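Local coordinates for protein family 88 glycosyl hydrolase (Bacteroides thetaiotaomicron, PDB 5NOA) that probably hydrolyses unsaturated uronic acid residues from the ends of oligosaccharides left by polysaccharide lyases, within the breakdown of complex plant glycans, at residues A[196-201]-A[220-225]; A[297-302]-A[314-319]. All coordinates share one frame; numbering follows the deposited sequence.

Contact 1 (A[196-201]-A[220-225]); sequences MYDEEA and GKKDFW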
loop_
_atom_site.group_PDB
_atom_site.type_symbol
_atom_site.label_atom_id
_atom_site.label_comp_id
_atom_site.label_asym_id
_atom_site.label_seq_id
_atom_site.Cartn_x
_atom_site.Cartn_y
_atom_site.Cartn_z
ATOM N N MET A 196 -12.396 -12.589 1.644
ATOM C CA MET A 196 -11.004 -12.732 2.021
ATOM C C MET A 196 -10.722 -12.577 3.507
ATOM O O MET A 196 -9.662 -13.026 3.946
ATOM C CB MET A 196 -10.102 -11.737 1.243
ATOM C CG MET A 196 -9.836 -12.165 -0.173
ATOM S SD MET A 196 -9.044 -10.873 -1.119
ATOM C CE MET A 196 -10.447 -9.997 -1.707
ATOM N N TYR A 197 -11.596 -11.933 4.273
ATOM C CA TYR A 197 -11.302 -11.725 5.682
ATOM C C TYR A 197 -11.631 -12.971 6.453
ATOM O O TYR A 197 -12.726 -13.503 6.352
ATOM C CB TYR A 197 -12.070 -10.525 6.222
ATOM C CG TYR A 197 -11.709 -10.201 7.634
ATOM C CD1 TYR A 197 -10.453 -9.745 7.971
ATOM C CD2 TYR A 197 -12.636 -10.333 8.640
ATOM C CE1 TYR A 197 -10.123 -9.414 9.278
ATOM C CE2 TYR A 197 -12.335 -10.032 9.938
ATOM C CZ TYR A 197 -11.072 -9.579 10.268
ATOM O OH TYR A 197 -10.766 -9.262 11.575
ATOM N N ASP A 198 -10.683 -13.447 7.237
ATOM C CA ASP A 198 -10.898 -14.586 8.135
ATOM C C ASP A 198 -11.209 -14.007 9.504
ATOM O O ASP A 198 -10.319 -13.468 10.159
ATOM C CB ASP A 198 -9.634 -15.452 8.184
ATOM C CG ASP A 198 -9.776 -16.713 9.037
ATOM O OD1 ASP A 198 -10.195 -16.631 10.164
ATOM O OD2 ASP A 198 -9.466 -17.795 8.542
ATOM N N GLU A 199 -12.466 -14.119 9.927
ATOM C CA GLU A 199 -12.863 -13.511 11.189
ATOM C C GLU A 199 -12.147 -14.106 12.405
ATOM O O GLU A 199 -11.842 -13.391 13.350
ATOM C CB GLU A 199 -14.389 -13.550 11.376
ATOM C CG GLU A 199 -15.044 -12.207 11.109
ATOM C CD GLU A 199 -16.321 -12.027 11.899
ATOM O OE1 GLU A 199 -17.221 -12.867 11.702
ATOM O OE2 GLU A 199 -16.417 -11.062 12.705
ATOM N N GLU A 200 -11.851 -15.401 12.367
ATOM C CA GLU A 200 -11.163 -16.028 13.501
ATOM C C GLU A 200 -9.717 -15.552 13.638
ATOM O O GLU A 200 -9.241 -15.233 14.725
ATOM C CB GLU A 200 -11.257 -17.533 13.396
ATOM C CG GLU A 200 -10.661 -18.305 14.567
ATOM C CD GLU A 200 -10.978 -19.791 14.521
ATOM O OE1 GLU A 200 -11.743 -20.252 13.637
ATOM O OE2 GLU A 200 -10.467 -20.513 15.399
ATOM N N ALA A 201 -9.014 -15.504 12.511
ATOM C CA ALA A 201 -7.612 -15.101 12.540
ATOM C C ALA A 201 -7.417 -13.598 12.558
ATOM O O ALA A 201 -6.364 -13.108 12.934
ATOM C CB ALA A 201 -6.899 -15.664 11.356
ATOM N N GLY A 220 0.719 -26.772 7.895
ATOM C CA GLY A 220 -0.647 -26.927 8.356
ATOM C C GLY A 220 -1.277 -25.684 8.969
ATOM O O GLY A 220 -2.321 -25.793 9.577
ATOM N N LYS A 221 -0.667 -24.516 8.803
ATOM C CA LYS A 221 -1.193 -23.277 9.342
ATOM C C LYS A 221 -2.089 -22.625 8.304
ATOM O O LYS A 221 -2.036 -22.924 7.115
ATOM C CB LYS A 221 -0.077 -22.294 9.752
ATOM C CG LYS A 221 0.938 -22.760 10.790
ATOM C CD LYS A 221 0.395 -22.973 12.196
ATOM C CE LYS A 221 1.524 -23.106 13.225
ATOM N NZ LYS A 221 1.061 -23.701 14.503
ATOM N N LYS A 222 -2.898 -21.669 8.755
ATOM C CA LYS A 222 -3.542 -20.770 7.800
ATOM C C LYS A 222 -2.468 -19.984 7.060
ATOM O O LYS A 222 -1.523 -19.517 7.710
ATOM C CB LYS A 222 -4.531 -19.853 8.493
ATOM C CG LYS A 222 -5.693 -20.575 9.138
ATOM C CD LYS A 222 -6.682 -19.633 9.774
ATOM C CE LYS A 222 -7.950 -20.351 10.200
ATOM N NZ LYS A 222 -8.946 -19.515 10.886
ATOM N N ASP A 223 -2.623 -19.804 5.743
ATOM C CA ASP A 223 -1.607 -19.168 4.936
ATOM C C ASP A 223 -2.053 -17.764 4.547
ATOM O O ASP A 223 -2.879 -17.594 3.642
ATOM C CB ASP A 223 -1.352 -20.001 3.695
ATOM C CG ASP A 223 -0.237 -19.436 2.826
ATOM O OD1 ASP A 223 0.652 -18.697 3.323
ATOM O OD2 ASP A 223 -0.237 -19.753 1.600
ATOM N N PHE A 224 -1.497 -16.767 5.225
ATOM C CA PHE A 224 -1.778 -15.348 4.967
ATOM C C PHE A 224 -0.505 -14.722 4.421
ATOM O O PHE A 224 0.528 -14.737 5.070
ATOM C CB PHE A 224 -2.212 -14.644 6.245
ATOM C CG PHE A 224 -3.499 -15.163 6.792
ATOM C CD1 PHE A 224 -4.693 -14.870 6.163
ATOM C CD2 PHE A 224 -3.548 -15.934 7.963
ATOM C CE1 PHE A 224 -5.911 -15.312 6.656
ATOM C CE2 PHE A 224 -4.778 -16.375 8.454
ATOM C CZ PHE A 224 -5.937 -16.073 7.812
ATOM N N TRP A 225 -0.585 -14.125 3.242
ATOM C CA TRP A 225 0.593 -13.549 2.599
ATOM C C TRP A 225 0.854 -12.192 3.227
ATOM O O TRP A 225 -0.004 -11.298 3.228
ATOM C CB TRP A 225 0.296 -13.370 1.139
ATOM C CG TRP A 225 1.407 -12.891 0.292
ATOM C CD1 TRP A 225 2.737 -13.084 0.466
ATOM C CD2 TRP A 225 1.276 -12.183 -0.930
ATOM N NE1 TRP A 225 3.448 -12.514 -0.552
ATOM C CE2 TRP A 225 2.575 -12.011 -1.456
ATOM C CE3 TRP A 225 0.203 -11.703 -1.638
ATOM C CZ2 TRP A 225 2.840 -11.308 -2.624
ATOM C CZ3 TRP A 225 0.457 -11.011 -2.831
ATOM C CH2 TRP A 225 1.761 -10.856 -3.303
#
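The F224 ring meets D198 at its edge. D198 CB lies near the ring plane, 3.8 Å from F224 CZ. A201 comes in obliquely, with its CB 3.7 Å from F224 CE2. Outside the two segments, the ring of Y205 stacks with F224, and L203 and L279 also touch it. The D198 carboxylate stands steeply to the ring, with the two planes 78° apart. D198 CG is turned anti to the backbone N, and CB stays at the aromatic edge while the oxygens go on to K222.

K222 meets this carboxylate from the opposite direction. Its chain is extended beyond CG, which brings the ammonium group to the acid. K222 NZ bonds D198 OD2 at 3.0 Å, on the syn side and 22° out of the carboxylate plane. A weak second bond joins K222 NZ to D198 OD1 at 3.2 Å. E200 adds a long salt bridge, with OE1 4.0 Å from K222 NZ. K222 CD passes A201 CB only loosely, at 4.3 Å.

D198 also shapes its own chain. Its OD1 accepts from A201 N at 2.9 Å, nearly straight at 166°, and is met from above the carboxylate plane. This is an Asx motif. It starts at the end of the short, weakly bonded strand 197-198, just after helix 180-196, and shapes the turn toward strand 203-204. The second segment is the loop that runs into helix 226-242, so the contact ties that loop to the turn near the surface of the chain.

D198 OD2 is also hydrogen-bonded to Y205 OH. Each carboxylate oxygen thus has more than one partner, which should fix the rotation of the group. The nearby ammonium would be expected to balance much of the D198 charge and only partly that of E200.

Contact 2 (A[297-302]-A[314-319]); sequences YGLQWG and QPVVEK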
loop_
_atom_site.group_PDB
_atom_site.type_symbol
_atom_site.label_atom_id
_atom_site.label_comp_id
_atom_site.label_asym_id
_atom_site.label_seq_id
_atom_site.Cartn_x
_atom_site.Cartn_y
_atom_site.Cartn_z
ATOM N N TYR A 297 4.355 1.232 8.351
ATOM C CA TYR A 297 3.547 2.400 8.021
ATOM C C TYR A 297 2.196 2.364 8.680
ATOM O O TYR A 297 1.777 3.302 9.361
ATOM C CB TYR A 297 3.333 2.535 6.498
ATOM C CG TYR A 297 2.349 3.620 6.139
ATOM C CD1 TYR A 297 2.637 4.947 6.379
ATOM C CD2 TYR A 297 1.109 3.308 5.600
ATOM C CE1 TYR A 297 1.746 5.941 6.049
ATOM C CE2 TYR A 297 0.196 4.314 5.287
ATOM C CZ TYR A 297 0.518 5.645 5.530
ATOM O OH TYR A 297 -0.361 6.666 5.213
ATOM N N GLY A 298 1.440 1.285 8.454
ATOM C CA GLY A 298 0.034 1.275 8.899
ATOM C C GLY A 298 -0.088 1.322 10.411
ATOM O O GLY A 298 -0.947 2.018 10.944
ATOM N N LEU A 299 0.781 0.564 11.103
ATOM C CA LEU A 299 0.730 0.555 12.563
ATOM C C LEU A 299 1.161 1.915 13.111
ATOM O O LEU A 299 0.513 2.447 14.016
ATOM C CB LEU A 299 1.572 -0.540 13.157
ATOM C CG LEU A 299 1.117 -1.971 12.862
ATOM C CD1 LEU A 299 2.107 -2.960 13.424
ATOM C CD2 LEU A 299 -0.255 -2.252 13.395
ATOM N N GLN A 300 2.246 2.486 12.601
ATOM C CA GLN A 300 2.655 3.789 13.125
ATOM C C GLN A 300 1.620 4.841 12.798
ATOM O O GLN A 300 1.340 5.730 13.611
ATOM C CB GLN A 300 4.009 4.193 12.591
ATOM C CG GLN A 300 4.533 5.500 13.247
ATOM C CD GLN A 300 4.917 5.291 14.715
ATOM O OE1 GLN A 300 5.998 4.799 14.998
ATOM N NE2 GLN A 300 4.017 5.599 15.639
ATOM N N TRP A 301 1.039 4.774 11.586
ATOM C CA TRP A 301 0.023 5.741 11.212
ATOM C C TRP A 301 -1.147 5.629 12.161
ATOM O O TRP A 301 -1.691 6.631 12.668
ATOM C CB TRP A 301 -0.435 5.566 9.743
ATOM C CG TRP A 301 -1.359 6.649 9.346
ATOM C CD1 TRP A 301 -0.995 7.849 8.786
ATOM C CD2 TRP A 301 -2.778 6.715 9.544
ATOM N NE1 TRP A 301 -2.093 8.641 8.619
ATOM C CE2 TRP A 301 -3.195 8.000 9.111
ATOM C CE3 TRP A 301 -3.740 5.839 10.059
ATOM C CZ2 TRP A 301 -4.514 8.433 9.206
ATOM C CZ3 TRP A 301 -5.075 6.295 10.157
ATOM C CH2 TRP A 301 -5.428 7.572 9.712
ATOM N N GLY A 302 -1.581 4.413 12.442
ATOM C CA GLY A 302 -2.731 4.231 13.344
ATOM C C GLY A 302 -2.492 4.708 14.757
ATOM O O GLY A 302 -3.421 5.243 15.405
ATOM N N GLN A 314 3.491 0.540 19.840
ATOM C CA GLN A 314 4.797 1.168 19.608
ATOM C C GLN A 314 5.971 0.183 19.702
ATOM O O GLN A 314 6.870 0.234 18.860
ATOM C CB GLN A 314 5.030 2.381 20.512
ATOM C CG GLN A 314 6.104 3.293 19.950
ATOM C CD GLN A 314 5.779 3.878 18.591
ATOM O OE1 GLN A 314 4.706 4.449 18.405
ATOM N NE2 GLN A 314 6.709 3.769 17.645
ATOM N N PRO A 315 5.965 -0.768 20.658
ATOM C CA PRO A 315 7.087 -1.702 20.696
ATOM C C PRO A 315 7.212 -2.579 19.445
ATOM O O PRO A 315 8.317 -2.928 19.042
ATOM C CB PRO A 315 6.797 -2.545 21.941
ATOM C CG PRO A 315 6.024 -1.641 22.826
ATOM C CD PRO A 315 5.145 -0.890 21.876
ATOM N N VAL A 316 6.090 -2.918 18.841
ATOM C CA VAL A 316 6.082 -3.697 17.603
ATOM C C VAL A 316 6.710 -2.861 16.499
ATOM O O VAL A 316 7.550 -3.349 15.714
ATOM C CB VAL A 316 4.638 -4.094 17.279
ATOM C CG1 VAL A 316 4.519 -4.720 15.908
ATOM C CG2 VAL A 316 4.121 -5.040 18.388
ATOM N N VAL A 317 6.259 -1.606 16.384
ATOM C CA VAL A 317 6.820 -0.722 15.381
ATOM C C VAL A 317 8.309 -0.547 15.574
ATOM O O VAL A 317 9.068 -0.550 14.595
ATOM C CB VAL A 317 6.102 0.640 15.388
ATOM C CG1 VAL A 317 6.812 1.634 14.481
ATOM C CG2 VAL A 317 4.629 0.491 15.007
ATOM N N GLU A 318 8.750 -0.428 16.818
ATOM C CA GLU A 318 10.171 -0.237 17.036
ATOM C C GLU A 318 10.988 -1.416 16.542
ATOM O O GLU A 318 12.057 -1.229 15.931
ATOM C CB GLU A 318 10.507 0.033 18.502
ATOM C CG GLU A 318 9.977 1.374 18.990
ATOM C CD GLU A 318 10.489 2.535 18.172
ATOM O OE1 GLU A 318 11.727 2.684 17.955
ATOM O OE2 GLU A 318 9.657 3.295 17.672
ATOM N N LYS A 319 10.528 -2.635 16.790
ATOM C CA LYS A 319 11.237 -3.823 16.315
ATOM C C LYS A 319 11.230 -3.864 14.793
ATOM O O LYS A 319 12.211 -4.286 14.177
ATOM C CB LYS A 319 10.626 -5.094 16.893
ATOM C CG LYS A 319 10.958 -5.353 18.334
ATOM C CD LYS A 319 10.463 -6.721 18.788
ATOM C CE LYS A 319 9.036 -6.642 19.237
ATOM N NZ LYS A 319 8.629 -7.951 19.802
#
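Q314 pairs its side-chain amide with that of Q300. Q314 NE2 donates to Q300 OE1 at 2.9 Å, and Q300 NE2 donates back to Q314 OE1 at 3.1 Å. Both bonds are nearly straight, and both land on a lone pair in the carbonyl plane. The two amides are almost coplanar, with 14° between their planes, so they close a flat ring of two hydrogen bonds. Both chains are bent at their second torsion (chi2 61° in Q314), which brings each amide round to the other. Y374 of helix 358-377 touches both glutamines.

V316 is next to take part. Its CG1 meets L299 CD1 at 3.9 Å, while A265 and W274 also touch this valine.

The segments belong to helices 289-304 and 310-328, which follow each other in sequence and run roughly antiparallel, at 143° and 9.6 Å between the axes of the short segments. Such helical hairpins build the (alpha/alpha)6 barrel of this family.

V317 is buried and touches both L299 and Q300. Its CG2 packs on L299 CB at 3.7 Å. Its CG1 presses against Q300 OE1 at 3.3 Å, so the oxygen bonded to Q314 also has a methyl beside it. The closest CA pair is V317 with Q300, 6.5 Å apart.

E318 holds Q314 from one turn further along. Its OE2 accepts from Q314 NE2 at 3.0 Å, using the anti lone pair. The same amide nitrogen thus serves two acceptors. E318 OE1 forms a salt bridge with R371 of helix 358-377.

Contacts 1 and 2 follow one another along the chain and do not touch. Their centres are 22 Å apart and their nearest atoms about 12 Å. Contact 1 joins a short strand and turn to a loop, near the surface. Contact 2 is buried between two helices. Helix 250-266 connects them: its T259 and S263 hydrogen-bond to Y197 and A201, while its A261 and A265 touch L299 and V316. Helix 226-242 is a second connection, starting after W225 and packing further along against Y297 and W301. The centre of contact 1 lies about 19 Å from the centre of the chain, and that of contact 2 about 15 Å.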